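Local coordinates for SidF, inhibitor of growth family, member 3 (Legionella pneumophila subsp. pneumophila, PDB 4FYE), which is probably a phosphatidylinositol phosphate phosphatase that removes phosphate from the inositol head group of membrane phosphoinositides, at residues Y285-E299 against Y502-Q514. The protein carries 1 engineered substitution. Numbering follows the deposited sequence.
Sequences YKKLAIKAVTLINQE and YREALFSYFEEYQ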
ATOM      1  N   TYR A 285      -7.439   2.242  29.616  1.00104.28           N
ATOM      2  CA  TYR A 285      -8.659   2.673  28.946  1.00100.78           C
ATOM      3  C   TYR A 285      -8.288   3.220  27.583  1.00 96.12           C
ATOM      4  O   TYR A 285      -8.693   2.671  26.558  1.00 96.04           O
ATOM      5  CB  TYR A 285      -9.416   3.749  29.743  1.00105.42           C
ATOM      6  CG  TYR A 285     -10.000   3.320  31.068  1.00107.02           C
ATOM      7  CD1 TYR A 285     -10.736   2.144  31.186  1.00106.46           C
ATOM      8  CD2 TYR A 285      -9.855   4.131  32.204  1.00111.01           C
ATOM      9  CE1 TYR A 285     -11.285   1.768  32.416  1.00116.08           C
ATOM     10  CE2 TYR A 285     -10.403   3.767  33.440  1.00110.67           C
ATOM     11  CZ  TYR A 285     -11.111   2.582  33.543  1.00115.99           C
ATOM     12  OH  TYR A 285     -11.666   2.210  34.754  1.00121.63           O
ATOM     13  N   LYS A 286      -7.500   4.287  27.582  1.00 91.38           N
ATOM     14  CA  LYS A 286      -7.038   4.882  26.349  1.00 90.68           C
ATOM     15  C   LYS A 286      -6.529   3.847  25.347  1.00 86.37           C
ATOM     16  O   LYS A 286      -6.759   4.005  24.159  1.00 84.74           O
ATOM     17  CB  LYS A 286      -5.975   5.929  26.614  1.00 92.60           C
ATOM     18  CG  LYS A 286      -5.358   6.507  25.353  1.00 98.47           C
ATOM     19  CD  LYS A 286      -6.199   7.630  24.766  1.00103.76           C
ATOM     20  CE  LYS A 286      -5.802   8.984  25.335  1.00102.80           C
ATOM     21  NZ  LYS A 286      -4.459   9.366  24.831  1.00106.60           N
ATOM     22  N   LYS A 287      -5.883   2.787  25.832  1.00 86.34           N
ATOM     23  CA  LYS A 287      -5.375   1.721  24.960  1.00 81.05           C
ATOM     24  C   LYS A 287      -6.521   0.926  24.362  1.00 79.58           C
ATOM     25  O   LYS A 287      -6.496   0.559  23.176  1.00 85.64           O
ATOM     26  CB  LYS A 287      -4.433   0.775  25.694  1.00 77.35           C
ATOM     27  CG  LYS A 287      -3.054   1.339  25.859  1.00 78.79           C
ATOM     28  CD  LYS A 287      -2.133   0.307  26.461  1.00 83.74           C
ATOM     29  CE  LYS A 287      -0.785   0.936  26.749  1.00 91.03           C
ATOM     30  NZ  LYS A 287      -0.130   0.236  27.880  1.00 91.31           N
ATOM     31  N   LEU A 288      -7.531   0.648  25.165  1.00 78.31           N
ATOM     32  CA  LEU A 288      -8.660  -0.094  24.617  1.00 76.13           C
ATOM     33  C   LEU A 288      -9.410   0.759  23.599  1.00 68.91           C
ATOM     34  O   LEU A 288      -9.866   0.248  22.588  1.00 69.48           O
ATOM     35  CB  LEU A 288      -9.580  -0.601  25.714  1.00 77.75           C
ATOM     36  CG  LEU A 288     -10.067  -2.048  25.667  1.00 75.28           C
ATOM     37  CD1 LEU A 288     -11.487  -2.073  26.205  1.00 77.32           C
ATOM     38  CD2 LEU A 288      -9.998  -2.696  24.303  1.00 75.12           C
ATOM     39  N   ALA A 289      -9.481   2.059  23.833  1.00 65.65           N
ATOM     40  CA  ALA A 289     -10.032   2.980  22.865  1.00 65.53           C
ATOM     41  C   ALA A 289      -9.316   2.851  21.494  1.00 66.77           C
ATOM     42  O   ALA A 289      -9.955   2.755  20.409  1.00 64.34           O
ATOM     43  CB  ALA A 289      -9.934   4.383  23.413  1.00 64.94           C
ATOM     44  N   ILE A 290      -7.987   2.806  21.577  1.00 68.93           N
ATOM     45  CA  ILE A 290      -7.108   2.701  20.422  1.00 66.42           C
ATOM     46  C   ILE A 290      -7.320   1.377  19.703  1.00 66.83           C
ATOM     47  O   ILE A 290      -7.402   1.356  18.463  1.00 65.73           O
ATOM     48  CB  ILE A 290      -5.626   2.909  20.803  1.00 65.13           C
ATOM     49  CG1 ILE A 290      -5.410   4.375  21.163  1.00 66.93           C
ATOM     50  CG2 ILE A 290      -4.724   2.544  19.624  1.00 60.53           C
ATOM     51  CD1 ILE A 290      -4.183   4.667  22.029  1.00 66.84           C
ATOM     52  N   LYS A 291      -7.414   0.287  20.470  1.00 63.73           N
ATOM     53  CA  LYS A 291      -7.807  -1.015  19.909  1.00 65.13           C
ATOM     54  C   LYS A 291      -9.135  -0.962  19.152  1.00 65.82           C
ATOM     55  O   LYS A 291      -9.312  -1.669  18.168  1.00 67.14           O
ATOM     56  CB  LYS A 291      -7.899  -2.073  20.997  1.00 66.24           C
ATOM     57  CG  LYS A 291      -6.854  -3.158  20.898  1.00 69.66           C
ATOM     58  CD  LYS A 291      -6.878  -4.128  22.085  1.00 75.28           C
ATOM     59  CE  LYS A 291      -5.843  -3.748  23.137  1.00 77.68           C
ATOM     60  NZ  LYS A 291      -5.574  -4.860  24.087  1.00 82.12           N
ATOM     61  N   ALA A 292     -10.071  -0.138  19.626  1.00 68.05           N
ATOM     62  CA  ALA A 292     -11.403  -0.078  19.029  1.00 69.48           C
ATOM     63  C   ALA A 292     -11.382   0.648  17.697  1.00 70.25           C
ATOM     64  O   ALA A 292     -12.099   0.248  16.754  1.00 59.65           O
ATOM     65  CB  ALA A 292     -12.397   0.598  19.951  1.00 67.21           C
ATOM     66  N   VAL A 293     -10.606   1.740  17.656  1.00 66.28           N
ATOM     67  CA  VAL A 293     -10.509   2.525  16.446  1.00 63.37           C
ATOM     68  C   VAL A 293      -9.886   1.660  15.375  1.00 61.57           C
ATOM     69  O   VAL A 293     -10.238   1.759  14.213  1.00 63.68           O
ATOM     70  CB  VAL A 293      -9.626   3.735  16.659  1.00 62.06           C
ATOM     71  CG1 VAL A 293      -9.222   4.349  15.346  1.00 54.09           C
ATOM     72  CG2 VAL A 293     -10.363   4.728  17.531  1.00 65.15           C
ATOM     73  N   THR A 294      -8.982   0.781  15.763  1.00 57.73           N
ATOM     74  CA  THR A 294      -8.351   0.054  14.736  1.00 54.26           C
ATOM     75  C   THR A 294      -9.325  -0.932  14.138  1.00 56.69           C
ATOM     76  O   THR A 294      -9.283  -1.168  12.911  1.00 51.08           O
ATOM     77  CB  THR A 294      -6.894  -0.465  15.036  1.00 61.35           C
ATOM     78  OG1 THR A 294      -6.798  -1.887  14.923  1.00 66.53           O
ATOM     79  CG2 THR A 294      -6.267   0.060  16.342  1.00 52.82           C
ATOM     80  N   LEU A 295     -10.244  -1.451  14.979  1.00 53.33           N
ATOM     81  CA  LEU A 295     -11.348  -2.273  14.518  1.00 50.81           C
ATOM     82  C   LEU A 295     -12.315  -1.449  13.622  1.00 53.27           C
ATOM     83  O   LEU A 295     -12.672  -1.842  12.513  1.00 56.75           O
ATOM     84  CB  LEU A 295     -12.122  -2.775  15.702  1.00 56.23           C
ATOM     85  CG  LEU A 295     -12.751  -4.155  15.816  1.00 54.76           C
ATOM     86  CD1 LEU A 295     -14.180  -3.946  16.273  1.00 54.89           C
ATOM     87  CD2 LEU A 295     -12.726  -4.977  14.556  1.00 51.59           C
ATOM     88  N   ILE A 296     -12.722  -0.294  14.096  1.00 52.18           N
ATOM     89  CA  ILE A 296     -13.472   0.636  13.305  1.00 54.84           C
ATOM     90  C   ILE A 296     -12.831   0.870  11.892  1.00 58.18           C
ATOM     91  O   ILE A 296     -13.483   0.628  10.838  1.00 59.65           O
ATOM     92  CB  ILE A 296     -13.698   1.905  14.137  1.00 57.43           C
ATOM     93  CG1 ILE A 296     -14.812   1.618  15.171  1.00 59.37           C
ATOM     94  CG2 ILE A 296     -14.036   3.081  13.245  1.00 59.31           C
ATOM     95  CD1 ILE A 296     -14.932   2.642  16.285  1.00 59.77           C
ATOM     96  N   ASN A 297     -11.568   1.287  11.862  1.00 54.97           N
ATOM     97  CA  ASN A 297     -10.827   1.377  10.617  1.00 48.97           C
ATOM     98  C   ASN A 297     -10.694   0.065   9.880  1.00 52.51           C
ATOM     99  O   ASN A 297     -10.759   0.064   8.649  1.00 51.33           O
ATOM    100  CB  ASN A 297      -9.474   1.906  10.903  1.00 49.48           C
ATOM    101  CG  ASN A 297      -9.512   3.332  11.340  1.00 52.07           C
ATOM    102  OD1 ASN A 297     -10.559   4.024  11.250  1.00 51.39           O
ATOM    103  ND2 ASN A 297      -8.357   3.812  11.801  1.00 50.19           N
ATOM    104  N   GLN A 298     -10.542  -1.060  10.596  1.00 50.76           N
ATOM    105  CA  GLN A 298     -10.629  -2.350   9.910  1.00 48.17           C
ATOM    106  C   GLN A 298     -11.955  -2.506   9.117  1.00 47.32           C
ATOM    107  O   GLN A 298     -11.935  -3.028   8.013  1.00 46.49           O
ATOM    108  CB  GLN A 298     -10.473  -3.533  10.855  1.00 49.54           C
ATOM    109  CG  GLN A 298     -10.260  -4.821  10.071  1.00 50.62           C
ATOM    110  CD  GLN A 298      -9.084  -4.742   9.110  1.00 51.51           C
ATOM    111  OE1 GLN A 298      -8.077  -4.115   9.422  1.00 52.81           O
ATOM    112  NE2 GLN A 298      -9.181  -5.432   7.965  1.00 51.62           N
ATOM    113  N   GLU A 299     -13.099  -2.068   9.645  1.00 47.92           N
ATOM    114  CA  GLU A 299     -14.285  -2.170   8.822  1.00 50.92           C
ATOM    115  C   GLU A 299     -14.254  -1.289   7.574  1.00 49.63           C
ATOM    116  O   GLU A 299     -14.649  -1.753   6.495  1.00 52.57           O
ATOM    117  CB  GLU A 299     -15.646  -2.259   9.576  1.00 58.13           C
ATOM    118  CG  GLU A 299     -16.158  -1.009  10.292  1.00 68.52           C
ATOM    119  CD  GLU A 299     -17.644  -1.095  10.717  1.00 69.46           C
ATOM    120  OE1 GLU A 299     -18.301  -0.039  10.788  1.00 85.43           O
ATOM    121  OE2 GLU A 299     -18.194  -2.178  10.996  1.00 70.82           O
ATOM    122  N   TYR A 502     -16.905 -10.302  20.788  1.00 72.93           N
ATOM    123  CA  TYR A 502     -15.840  -9.327  21.029  1.00 72.21           C
ATOM    124  C   TYR A 502     -15.965  -8.007  20.207  1.00 72.01           C
ATOM    125  O   TYR A 502     -15.778  -6.888  20.747  1.00 70.10           O
ATOM    126  CB  TYR A 502     -14.493 -10.013  20.806  1.00 69.92           C
ATOM    127  CG  TYR A 502     -13.316  -9.132  20.918  1.00 68.46           C
ATOM    128  CD1 TYR A 502     -12.907  -8.622  22.168  1.00 72.80           C
ATOM    129  CD2 TYR A 502     -12.558  -8.814  19.791  1.00 67.83           C
ATOM    130  CE1 TYR A 502     -11.796  -7.803  22.293  1.00 65.26           C
ATOM    131  CE2 TYR A 502     -11.428  -8.001  19.898  1.00 67.99           C
ATOM    132  CZ  TYR A 502     -11.058  -7.497  21.139  1.00 69.76           C
ATOM    133  OH  TYR A 502      -9.936  -6.677  21.222  1.00 76.91           O
ATOM    134  N   ARG A 503     -16.258  -8.120  18.915  1.00 66.93           N
ATOM    135  CA  ARG A 503     -16.358  -6.919  18.079  1.00 66.78           C
ATOM    136  C   ARG A 503     -17.476  -6.030  18.591  1.00 68.84           C
ATOM    137  O   ARG A 503     -17.286  -4.824  18.811  1.00 64.62           O
ATOM    138  CB  ARG A 503     -16.671  -7.256  16.626  1.00 65.23           C
ATOM    139  CG  ARG A 503     -15.562  -7.936  15.862  1.00 68.43           C
ATOM    140  CD  ARG A 503     -15.980  -8.145  14.417  1.00 69.51           C
ATOM    141  NE  ARG A 503     -16.877  -9.291  14.257  1.00 72.02           N
ATOM    142  CZ  ARG A 503     -18.182  -9.179  14.064  1.00 76.94           C
ATOM    143  NH1 ARG A 503     -18.769  -7.961  13.992  1.00 78.47           N
ATOM    144  NH2 ARG A 503     -18.897 -10.285  13.935  1.00 78.01           N
ATOM    145  N   GLU A 504     -18.647  -6.645  18.774  1.00 71.93           N
ATOM    146  CA  GLU A 504     -19.848  -5.888  19.116  1.00 77.96           C
ATOM    147  C   GLU A 504     -19.612  -5.190  20.454  1.00 75.56           C
ATOM    148  O   GLU A 504     -19.861  -3.994  20.617  1.00 76.11           O
ATOM    149  CB  GLU A 504     -21.092  -6.796  19.090  1.00 78.51           C
ATOM    150  CG  GLU A 504     -22.263  -6.267  18.227  1.00 89.20           C
ATOM    151  CD  GLU A 504     -21.888  -5.481  16.914  1.00 93.32           C
ATOM    152  OE1 GLU A 504     -22.173  -4.248  16.822  1.00 95.52           O
ATOM    153  OE2 GLU A 504     -21.343  -6.068  15.938  1.00 85.34           O
ATOM    154  N   ALA A 505     -19.029  -5.930  21.380  1.00 74.00           N
ATOM    155  CA  ALA A 505     -18.732  -5.395  22.669  1.00 76.80           C
ATOM    156  C   ALA A 505     -17.773  -4.184  22.582  1.00 79.52           C
ATOM    157  O   ALA A 505     -18.007  -3.145  23.184  1.00 86.51           O
ATOM    158  CB  ALA A 505     -18.156  -6.505  23.504  1.00 78.69           C
ATOM    159  N   LEU A 506     -16.714  -4.319  21.796  1.00 78.00           N
ATOM    160  CA  LEU A 506     -15.697  -3.284  21.633  1.00 77.76           C
ATOM    161  C   LEU A 506     -16.147  -1.961  20.947  1.00 78.24           C
ATOM    162  O   LEU A 506     -15.671  -0.866  21.320  1.00 76.80           O
ATOM    163  CB  LEU A 506     -14.568  -3.892  20.828  1.00 77.54           C
ATOM    164  CG  LEU A 506     -13.136  -3.688  21.274  1.00 79.97           C
ATOM    165  CD1 LEU A 506     -12.187  -4.354  20.272  1.00 69.66           C
ATOM    166  CD2 LEU A 506     -12.823  -2.212  21.518  1.00 75.87           C
ATOM    167  N   PHE A 507     -17.009  -2.073  19.925  1.00 71.19           N
ATOM    168  CA  PHE A 507     -17.670  -0.893  19.349  1.00 71.80           C
ATOM    169  C   PHE A 507     -18.454  -0.177  20.458  1.00 77.19           C
ATOM    170  O   PHE A 507     -18.315   1.041  20.631  1.00 78.92           O
ATOM    171  CB  PHE A 507     -18.633  -1.256  18.205  1.00 68.61           C
ATOM    172  CG  PHE A 507     -17.981  -1.778  16.966  1.00 64.39           C
ATOM    173  CD1 PHE A 507     -16.971  -1.062  16.324  1.00 64.70           C
ATOM    174  CD2 PHE A 507     -18.402  -2.985  16.418  1.00 67.00           C
ATOM    175  CE1 PHE A 507     -16.372  -1.544  15.168  1.00 62.19           C
ATOM    176  CE2 PHE A 507     -17.827  -3.484  15.255  1.00 65.48           C
ATOM    177  CZ  PHE A 507     -16.809  -2.750  14.620  1.00 63.95           C
ATOM    178  N   SER A 508     -19.266  -0.922  21.225  1.00 76.18           N
ATOM    179  CA  SER A 508     -19.976  -0.296  22.359  1.00 79.90           C
ATOM    180  C   SER A 508     -18.982   0.399  23.282  1.00 83.39           C
ATOM    181  O   SER A 508     -19.210   1.552  23.703  1.00 89.26           O
ATOM    182  CB  SER A 508     -20.841  -1.282  23.141  1.00 75.61           C
ATOM    183  OG  SER A 508     -21.900  -1.766  22.340  1.00 76.56           O
ATOM    184  N   TYR A 509     -17.866  -0.266  23.591  1.00 77.40           N
ATOM    185  CA  TYR A 509     -16.970   0.377  24.501  1.00 77.76           C
ATOM    186  C   TYR A 509     -16.511   1.729  23.955  1.00 77.74           C
ATOM    187  O   TYR A 509     -16.426   2.689  24.705  1.00 81.19           O
ATOM    188  CB  TYR A 509     -15.792  -0.509  24.868  1.00 78.23           C
ATOM    189  CG  TYR A 509     -14.704   0.259  25.593  1.00 76.80           C
ATOM    190  CD1 TYR A 509     -13.764   1.004  24.886  1.00 73.97           C
ATOM    191  CD2 TYR A 509     -14.620   0.260  26.975  1.00 80.97           C
ATOM    192  CE1 TYR A 509     -12.781   1.723  25.529  1.00 74.11           C
ATOM    193  CE2 TYR A 509     -13.618   0.978  27.625  1.00 83.76           C
ATOM    194  CZ  TYR A 509     -12.701   1.703  26.890  1.00 77.05           C
ATOM    195  OH  TYR A 509     -11.705   2.424  27.509  1.00 79.77           O
ATOM    196  N   PHE A 510     -16.213   1.822  22.657  1.00 77.13           N
ATOM    197  CA  PHE A 510     -15.771   3.121  22.123  1.00 79.02           C
ATOM    198  C   PHE A 510     -16.867   4.195  22.144  1.00 77.83           C
ATOM    199  O   PHE A 510     -16.559   5.359  22.387  1.00 76.39           O
ATOM    200  CB  PHE A 510     -15.143   3.010  20.716  1.00 72.44           C
ATOM    201  CG  PHE A 510     -14.650   4.330  20.167  1.00 69.23           C
ATOM    202  CD1 PHE A 510     -15.473   5.141  19.379  1.00 69.38           C
ATOM    203  CD2 PHE A 510     -13.361   4.773  20.430  1.00 70.64           C
ATOM    204  CE1 PHE A 510     -15.010   6.361  18.853  1.00 65.24           C
ATOM    205  CE2 PHE A 510     -12.884   5.981  19.887  1.00 69.14           C
ATOM    206  CZ  PHE A 510     -13.722   6.784  19.115  1.00 64.92           C
ATOM    207  N   GLU A 511     -18.112   3.796  21.853  1.00 84.03           N
ATOM    208  CA  GLU A 511     -19.316   4.683  21.886  1.00 89.52           C
ATOM    209  C   GLU A 511     -19.416   5.510  23.169  1.00 89.33           C
ATOM    210  O   GLU A 511     -19.718   6.701  23.095  1.00 85.65           O
ATOM    211  CB  GLU A 511     -20.629   3.897  21.658  1.00 93.55           C
ATOM    212  CG  GLU A 511     -20.958   3.617  20.177  1.00100.88           C
ATOM    213  CD  GLU A 511     -22.058   2.559  19.957  1.00104.17           C
ATOM    214  OE1 GLU A 511     -23.071   2.562  20.704  1.00104.65           O
ATOM    215  OE2 GLU A 511     -21.917   1.714  19.029  1.00 99.91           O
ATOM    216  N   GLU A 512     -19.142   4.863  24.316  1.00 90.34           N
ATOM    217  CA  GLU A 512     -19.108   5.513  25.639  1.00 95.97           C
ATOM    218  C   GLU A 512     -17.824   6.292  25.860  1.00 96.70           C
ATOM    219  O   GLU A 512     -17.865   7.452  26.296  1.00 99.46           O
ATOM    220  CB  GLU A 512     -19.246   4.494  26.787  1.00100.19           C
ATOM    221  CG  GLU A 512     -20.652   4.247  27.310  1.00106.20           C
ATOM    222  CD  GLU A 512     -21.379   5.501  27.800  1.00113.25           C
ATOM    223  OE1 GLU A 512     -20.993   6.086  28.853  1.00119.09           O
ATOM    224  OE2 GLU A 512     -22.375   5.880  27.133  1.00111.81           O
ATOM    225  N   TYR A 513     -16.685   5.644  25.587  1.00 92.50           N
ATOM    226  CA  TYR A 513     -15.405   6.272  25.810  1.00 90.71           C
ATOM    227  C   TYR A 513     -15.336   7.565  25.029  1.00 89.30           C
ATOM    228  O   TYR A 513     -14.756   8.558  25.485  1.00 93.69           O
ATOM    229  CB  TYR A 513     -14.239   5.356  25.445  1.00 89.94           C
ATOM    230  CG  TYR A 513     -12.861   6.002  25.713  1.00 94.57           C
ATOM    231  CD1 TYR A 513     -12.285   6.870  24.781  1.00 89.46           C
ATOM    232  CD2 TYR A 513     -12.150   5.761  26.905  1.00 96.40           C
ATOM    233  CE1 TYR A 513     -11.063   7.467  25.008  1.00 89.87           C
ATOM    234  CE2 TYR A 513     -10.913   6.351  27.133  1.00 92.68           C
ATOM    235  CZ  TYR A 513     -10.383   7.201  26.174  1.00 93.71           C
ATOM    236  OH  TYR A 513      -9.163   7.802  26.339  1.00 94.97           O
ATOM    237  N   GLN A 514     -15.937   7.556  23.854  1.00 85.52           N
ATOM    238  CA  GLN A 514     -15.828   8.696  22.980  1.00 89.13           C
ATOM    239  C   GLN A 514     -16.390   9.984  23.596  1.00 89.12           C
ATOM    240  O   GLN A 514     -15.747  11.014  23.528  1.00 90.67           O
ATOM    241  CB  GLN A 514     -16.442   8.397  21.616  1.00 90.47           C
ATOM    242  CG  GLN A 514     -16.115   9.467  20.604  1.00 94.67           C
ATOM    243  CD  GLN A 514     -17.367  10.023  19.958  1.00106.35           C
ATOM    244  OE1 GLN A 514     -17.336  10.464  18.801  1.00109.36           O
ATOM    245  NE2 GLN A 514     -18.485  10.015  20.707  1.00104.97           N
TER
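Tyr-509 lays its ring against Leu-288 and carries its hydroxyl to the backbone of Tyr-285. Its CG lies anti to the backbone N (chi1 168°), and the CA–CB bond already points at the partner helix. From CG outward the ring is covered on one face by Leu-288, whose CD1 stands 3.8 Å from the centroid and only 2° off the normal, a CH-pi contact over the ring centre and about equally far from the ring carbons. CE1 and CZ also meet Leu-288 CB; CE1 approaches Ala-289 N at 3.7 Å, and the tip, OH, ends 3.2 Å from Tyr-285 O, a carbonyl already accepting the helical bond from Ala-289 N. One turn on, Ala-289 CB sits over the Tyr-513 face, offset toward the rim, while Tyr-513 OH touches the bent aliphatic chain of Lys-286, whose NZ bonds to Asp-278 O. The backbones come nearest at the alanines of 285-299, Ala-289 facing Phe-510 (CA to CA 5.8 Å) and Ala-292 facing Leu-506, whose CD2 packs on Ala-292 CB. The Phe-510 side chain is a knob in a hole formed by Ala-289, Ala-292, Val-293 and Ile-296. Phe-507 has Leu-295 CD1 over one face (3.7 Å from the centroid) and Ile-296 CG1 at the edge, in plane; Arg-213 adds a cation-pi contact and also salt-bridges Glu-299. The axes of the two segments approach to 9.0 Å and cross at -119°. With Lys-291 NZ salt-bridged to Glu-536, the chemistry implies a mainly apolar junction between helices 482-514 and 284-311, the polar ends of Lys-286, Lys-291 and Glu-299 satisfied beyond the two segments.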